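Local structure of glutaredoxin (Chlorella sorokiniana, 4I2U) at residues A[47-50]-A[51-54]; A[96-99]-A[100-104]. The protein binds glutathione and probably acts as a glutathione-dependent thiol-disulfide oxidoreductase of the thioredoxin fold in cell redox homeostasis. All blocks are in the same frame, centred on the assembly; numbering follows the deposited sequence.

Contact 1. Residues A[47-50]-A[51-54]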
loop_
_atom_site.group_PDB
_atom_site.type_symbol
_atom_site.label_atom_id
_atom_site.label_comp_id
_atom_site.label_asym_id
_atom_site.label_seq_id
_atom_site.Cartn_x
_atom_site.Cartn_y
_atom_site.Cartn_z
ATOM N N ILE A 47 -4.786 2.547 5.131
ATOM C CA ILE A 47 -5.822 1.895 5.926
ATOM C C ILE A 47 -5.138 1.397 7.204
ATOM O O ILE A 47 -4.303 0.491 7.136
ATOM C CB ILE A 47 -6.473 0.718 5.161
ATOM C CG1 ILE A 47 -7.009 1.126 3.773
ATOM C CG2 ILE A 47 -7.548 0.070 6.028
ATOM C CD1 ILE A 47 -8.058 2.218 3.783
ATOM N N GLU A 48 -5.453 2.021 8.339
ATOM C CA GLU A 48 -4.793 1.710 9.602
ATOM C C GLU A 48 -5.515 0.585 10.318
ATOM O O GLU A 48 -6.602 0.773 10.880
ATOM C CB GLU A 48 -4.696 2.934 10.502
ATOM C CG GLU A 48 -3.988 4.124 9.858
ATOM C CD GLU A 48 -2.531 3.890 9.468
ATOM O OE1 GLU A 48 -1.898 2.913 9.879
ATOM O OE2 GLU A 48 -1.998 4.756 8.735
ATOM N N LEU A 49 -4.881 -0.566 10.364
ATOM C CA LEU A 49 -5.476 -1.786 10.884
ATOM C C LEU A 49 -5.412 -1.879 12.403
ATOM O O LEU A 49 -6.040 -2.768 12.978
ATOM C CB LEU A 49 -4.810 -2.996 10.239
ATOM C CG LEU A 49 -4.896 -3.004 8.717
ATOM C CD1 LEU A 49 -4.300 -4.276 8.146
ATOM C CD2 LEU A 49 -6.310 -2.844 8.239
ATOM N N ASP A 50 -4.667 -0.993 13.061
ATOM C CA ASP A 50 -4.771 -0.842 14.501
ATOM C C ASP A 50 -5.934 0.086 14.898
ATOM O O ASP A 50 -6.363 0.081 16.051
ATOM C CB ASP A 50 -3.441 -0.374 15.099
ATOM C CG ASP A 50 -2.979 0.979 14.574
ATOM O OD1 ASP A 50 -3.030 1.213 13.355
ATOM O OD2 ASP A 50 -2.526 1.825 15.381
ATOM N N GLY A 51 -6.456 0.857 13.944
ATOM C CA GLY A 51 -7.629 1.693 14.174
ATOM C C GLY A 51 -8.921 0.950 13.867
ATOM O O GLY A 51 -9.874 1.005 14.645
ATOM N N ARG A 52 -8.963 0.269 12.730
ATOM C CA ARG A 52 -10.115 -0.556 12.377
ATOM C C ARG A 52 -10.320 -1.658 13.386
ATOM O O ARG A 52 -9.381 -2.411 13.692
ATOM C CB ARG A 52 -9.939 -1.176 10.993
ATOM C CG ARG A 52 -10.054 -0.153 9.889
ATOM C CD ARG A 52 -10.213 -0.780 8.544
ATOM N NE ARG A 52 -11.420 -1.602 8.448
ATOM C CZ ARG A 52 -12.426 -1.387 7.601
ATOM N NH1 ARG A 52 -12.421 -0.358 6.761
ATOM N NH2 ARG A 52 -13.454 -2.213 7.593
ATOM N N ASN A 53 -11.552 -1.795 13.861
ATOM C CA ASN A 53 -11.869 -2.876 14.777
ATOM C C ASN A 53 -11.640 -4.259 14.152
ATOM O O ASN A 53 -11.305 -5.231 14.852
ATOM C CB ASN A 53 -13.312 -2.779 15.252
ATOM C CG ASN A 53 -13.617 -3.803 16.283
ATOM O OD1 ASN A 53 -14.313 -4.779 16.021
ATOM N ND2 ASN A 53 -13.017 -3.644 17.450
ATOM N N ASP A 54 -11.844 -4.357 12.843
ATOM C CA ASP A 54 -11.715 -5.619 12.124
ATOM C C ASP A 54 -10.339 -5.754 11.499
ATOM O O ASP A 54 -10.143 -6.488 10.532
ATOM C CB ASP A 54 -12.803 -5.726 11.055
ATOM C CG ASP A 54 -12.727 -4.627 10.017
ATOM O OD1 ASP A 54 -11.988 -3.653 10.216
ATOM O OD2 ASP A 54 -13.424 -4.731 8.987
#
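Ile47 and Arg52 meet obliquely where strand 45-48, an outermost strand of the thioredoxin-fold sheet, runs out into the loop before helix 55-66. The methyl CG2 of Ile47 lies 3.8 Å from CD of Arg52, an apolar contact with the aliphatic part of the arginine chain. Next along the chain, Glu48 O takes two backbone donors and closes the turn. The bond from Arg52 N is 3.0 Å long and nearly straight (170°), with the donor in the carbonyl plane; the one from Gly51 N to the same oxygen, 3.1 Å, comes from well above that plane and is more bent, at 140°. Leu49 turns its side chain into the interior, against Ile58 and Leu62 of helix 55-66 and Val71. The carboxylates of Glu48 and Asp50 go to other partners: Glu48 bonds Ser21 and Lys32, Asp50 bonds Thr23. Arg52 bends at chi3 (61°), which swings its guanidinium round to Asp54, the residue just before helix 55-66. The grip is side-on and nearly coplanar, fixing the rotation of both groups: NE of Arg52 meets OD1 of Asp54 at 2.8 Å, and NH2 of Arg52 reaches OD2 of Asp54 at 2.9 Å, each oxygen using its syn lone pair.

Contact 2. Residues A[96-99]-A[100-104]; sequences LEVM and LRNAG
Leu96 meets Leu100 one turn on in helix 95-102, CG of Leu96 standing 4.0 Å from CD1 of Leu100 as the two side chains cross. Both also touch Ile76 of strand 73-76, which places this flank of the helix against the sheet. Glu97 comes next: its CB lies 3.6 Å from NH1 of Arg101, and its carbonyl oxygen, which accepts Arg101 N at 2.9 Å, also sits over the centre of the guanidinium, 3.8 Å above the plane. A bend at chi3 (-68°) folds the arginine back over its own helix. The acid end stays apart, OE2 of Glu97 being 4.1 Å from NH1 of Arg101. CG2 of Val98 lies 3.7 Å from NH2 of Arg101, while CG1 touches Asn102, whose side chain runs alongside. Putting an alanine at Arg101 would probably strip the flat group from over Glu97 O and leave the Glu97 carboxylate without this nearby positive charge. Met99 O accepts Ala103 N at a bent 139°, against 160° for Asn102 N to Val98 O. Gly104, at positive phi, bonds Arg101 O through its N (3.0 Å) and closes a Schellman motif. Backbone hydrogen bonds fix the helix end; the guanidinium probably adds only a diffuse electrostatic attraction to Glu97.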
loop_
_atom_site.group_PDB
_atom_site.type_symbol
_atom_site.label_atom_id
_atom_site.label_comp_id
_atom_site.label_asym_id
_atom_site.label_seq_id
_atom_site.Cartn_x
_atom_site.Cartn_y
_atom_site.Cartn_z
ATOM N N LEU A 96 9.274 1.705 -8.695
ATOM C CA LEU A 96 8.044 2.251 -8.155
ATOM C C LEU A 96 7.537 3.372 -9.045
ATOM O O LEU A 96 6.346 3.445 -9.368
ATOM C CB LEU A 96 8.253 2.735 -6.727
ATOM C CG LEU A 96 6.997 3.330 -6.073
ATOM C CD1 LEU A 96 5.842 2.327 -6.014
ATOM C CD2 LEU A 96 7.335 3.807 -4.699
ATOM N N GLU A 97 8.427 4.247 -9.468
ATOM C CA GLU A 97 8.036 5.333 -10.358
ATOM C C GLU A 97 7.447 4.796 -11.652
ATOM O O GLU A 97 6.469 5.329 -12.149
ATOM C CB GLU A 97 9.230 6.231 -10.674
ATOM C CG GLU A 97 9.606 7.155 -9.551
ATOM C CD GLU A 97 10.986 7.718 -9.738
ATOM O OE1 GLU A 97 11.965 7.064 -9.338
ATOM O OE2 GLU A 97 11.102 8.821 -10.312
ATOM N N VAL A 98 8.039 3.753 -12.219
ATOM C CA VAL A 98 7.479 3.162 -13.426
ATOM C C VAL A 98 6.050 2.695 -13.161
ATOM O O VAL A 98 5.145 2.958 -13.954
ATOM C CB VAL A 98 8.344 1.979 -13.944
ATOM C CG1 VAL A 98 7.628 1.222 -15.079
ATOM C CG2 VAL A 98 9.708 2.478 -14.400
ATOM N N MET A 99 5.834 2.000 -12.053
ATOM C CA MET A 99 4.487 1.541 -11.729
ATOM C C MET A 99 3.506 2.673 -11.523
ATOM O O MET A 99 2.349 2.598 -11.957
ATOM C CB MET A 99 4.509 0.653 -10.492
ATOM C CG MET A 99 5.175 -0.681 -10.766
ATOM S SD MET A 99 5.044 -1.884 -9.453
ATOM C CE MET A 99 6.114 -1.141 -8.314
ATOM N N LEU A 100 3.944 3.725 -10.851
ATOM C CA LEU A 100 3.065 4.871 -10.610
ATOM C C LEU A 100 2.729 5.601 -11.903
ATOM O O LEU A 100 1.585 6.016 -12.098
ATOM C CB LEU A 100 3.708 5.819 -9.608
ATOM C CG LEU A 100 3.898 5.306 -8.179
ATOM C CD1 LEU A 100 4.685 6.308 -7.388
ATOM C CD2 LEU A 100 2.571 5.043 -7.484
ATOM N N ARG A 101 3.698 5.748 -12.792
ATOM C CA ARG A 101 3.406 6.353 -14.083
ATOM C C ARG A 101 2.440 5.472 -14.879
ATOM O O ARG A 101 1.487 5.966 -15.487
ATOM C CB ARG A 101 4.686 6.598 -14.877
ATOM C CG ARG A 101 5.519 7.737 -14.321
ATOM C CD ARG A 101 6.624 8.223 -15.264
ATOM N NE ARG A 101 7.660 7.211 -15.423
ATOM C CZ ARG A 101 8.781 7.129 -14.700
ATOM N NH1 ARG A 101 9.096 8.021 -13.766
ATOM N NH2 ARG A 101 9.604 6.138 -14.942
ATOM N N ASN A 102 2.649 4.158 -14.860
ATOM C CA ASN A 102 1.753 3.271 -15.594
ATOM C C ASN A 102 0.332 3.332 -15.038
ATOM O O ASN A 102 -0.647 3.165 -15.782
ATOM C CB ASN A 102 2.255 1.829 -15.546
ATOM C CG ASN A 102 3.483 1.608 -16.392
ATOM O OD1 ASN A 102 3.829 2.434 -17.237
ATOM N ND2 ASN A 102 4.159 0.490 -16.161
ATOM N N ALA A 103 0.215 3.574 -13.738
ATOM C CA ALA A 103 -1.077 3.655 -13.072
ATOM C C ALA A 103 -1.757 4.999 -13.290
ATOM O O ALA A 103 -2.913 5.176 -12.914
ATOM C CB ALA A 103 -0.909 3.383 -11.580
ATOM N N GLY A 104 -1.046 5.945 -13.896
ATOM C CA GLY A 104 -1.614 7.238 -14.224
ATOM C C GLY A 104 -1.615 8.259 -13.100
ATOM O O GLY A 104 -2.319 9.262 -13.180
#

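Contact 1 and contact 2 lie on opposite sides of the chain's centre, their centres each about 14 Å from it and 27 Å from one another. Their nearest atoms are about 15 Å apart, so they do not touch. Both end a regular element: residues 47-54 carry the chain from strand 45-48 toward helix 55-66, and contact 2 finishes helix 95-102. The glutathione pocket is nearer to contact 1, where the Leu49 side chain is about 7 Å from the ligand and touches Gln59 and Val71, both pocket residues. Contact 2 is farther off, the Leu96 side chain being about 13 Å from the ligand. The central sheet connects them: the backbone of Ile47 hydrogen-bonds to Ile19 and Ser21 of strand 17-21, and Leu96 packs on strands 73-76 and 79-82.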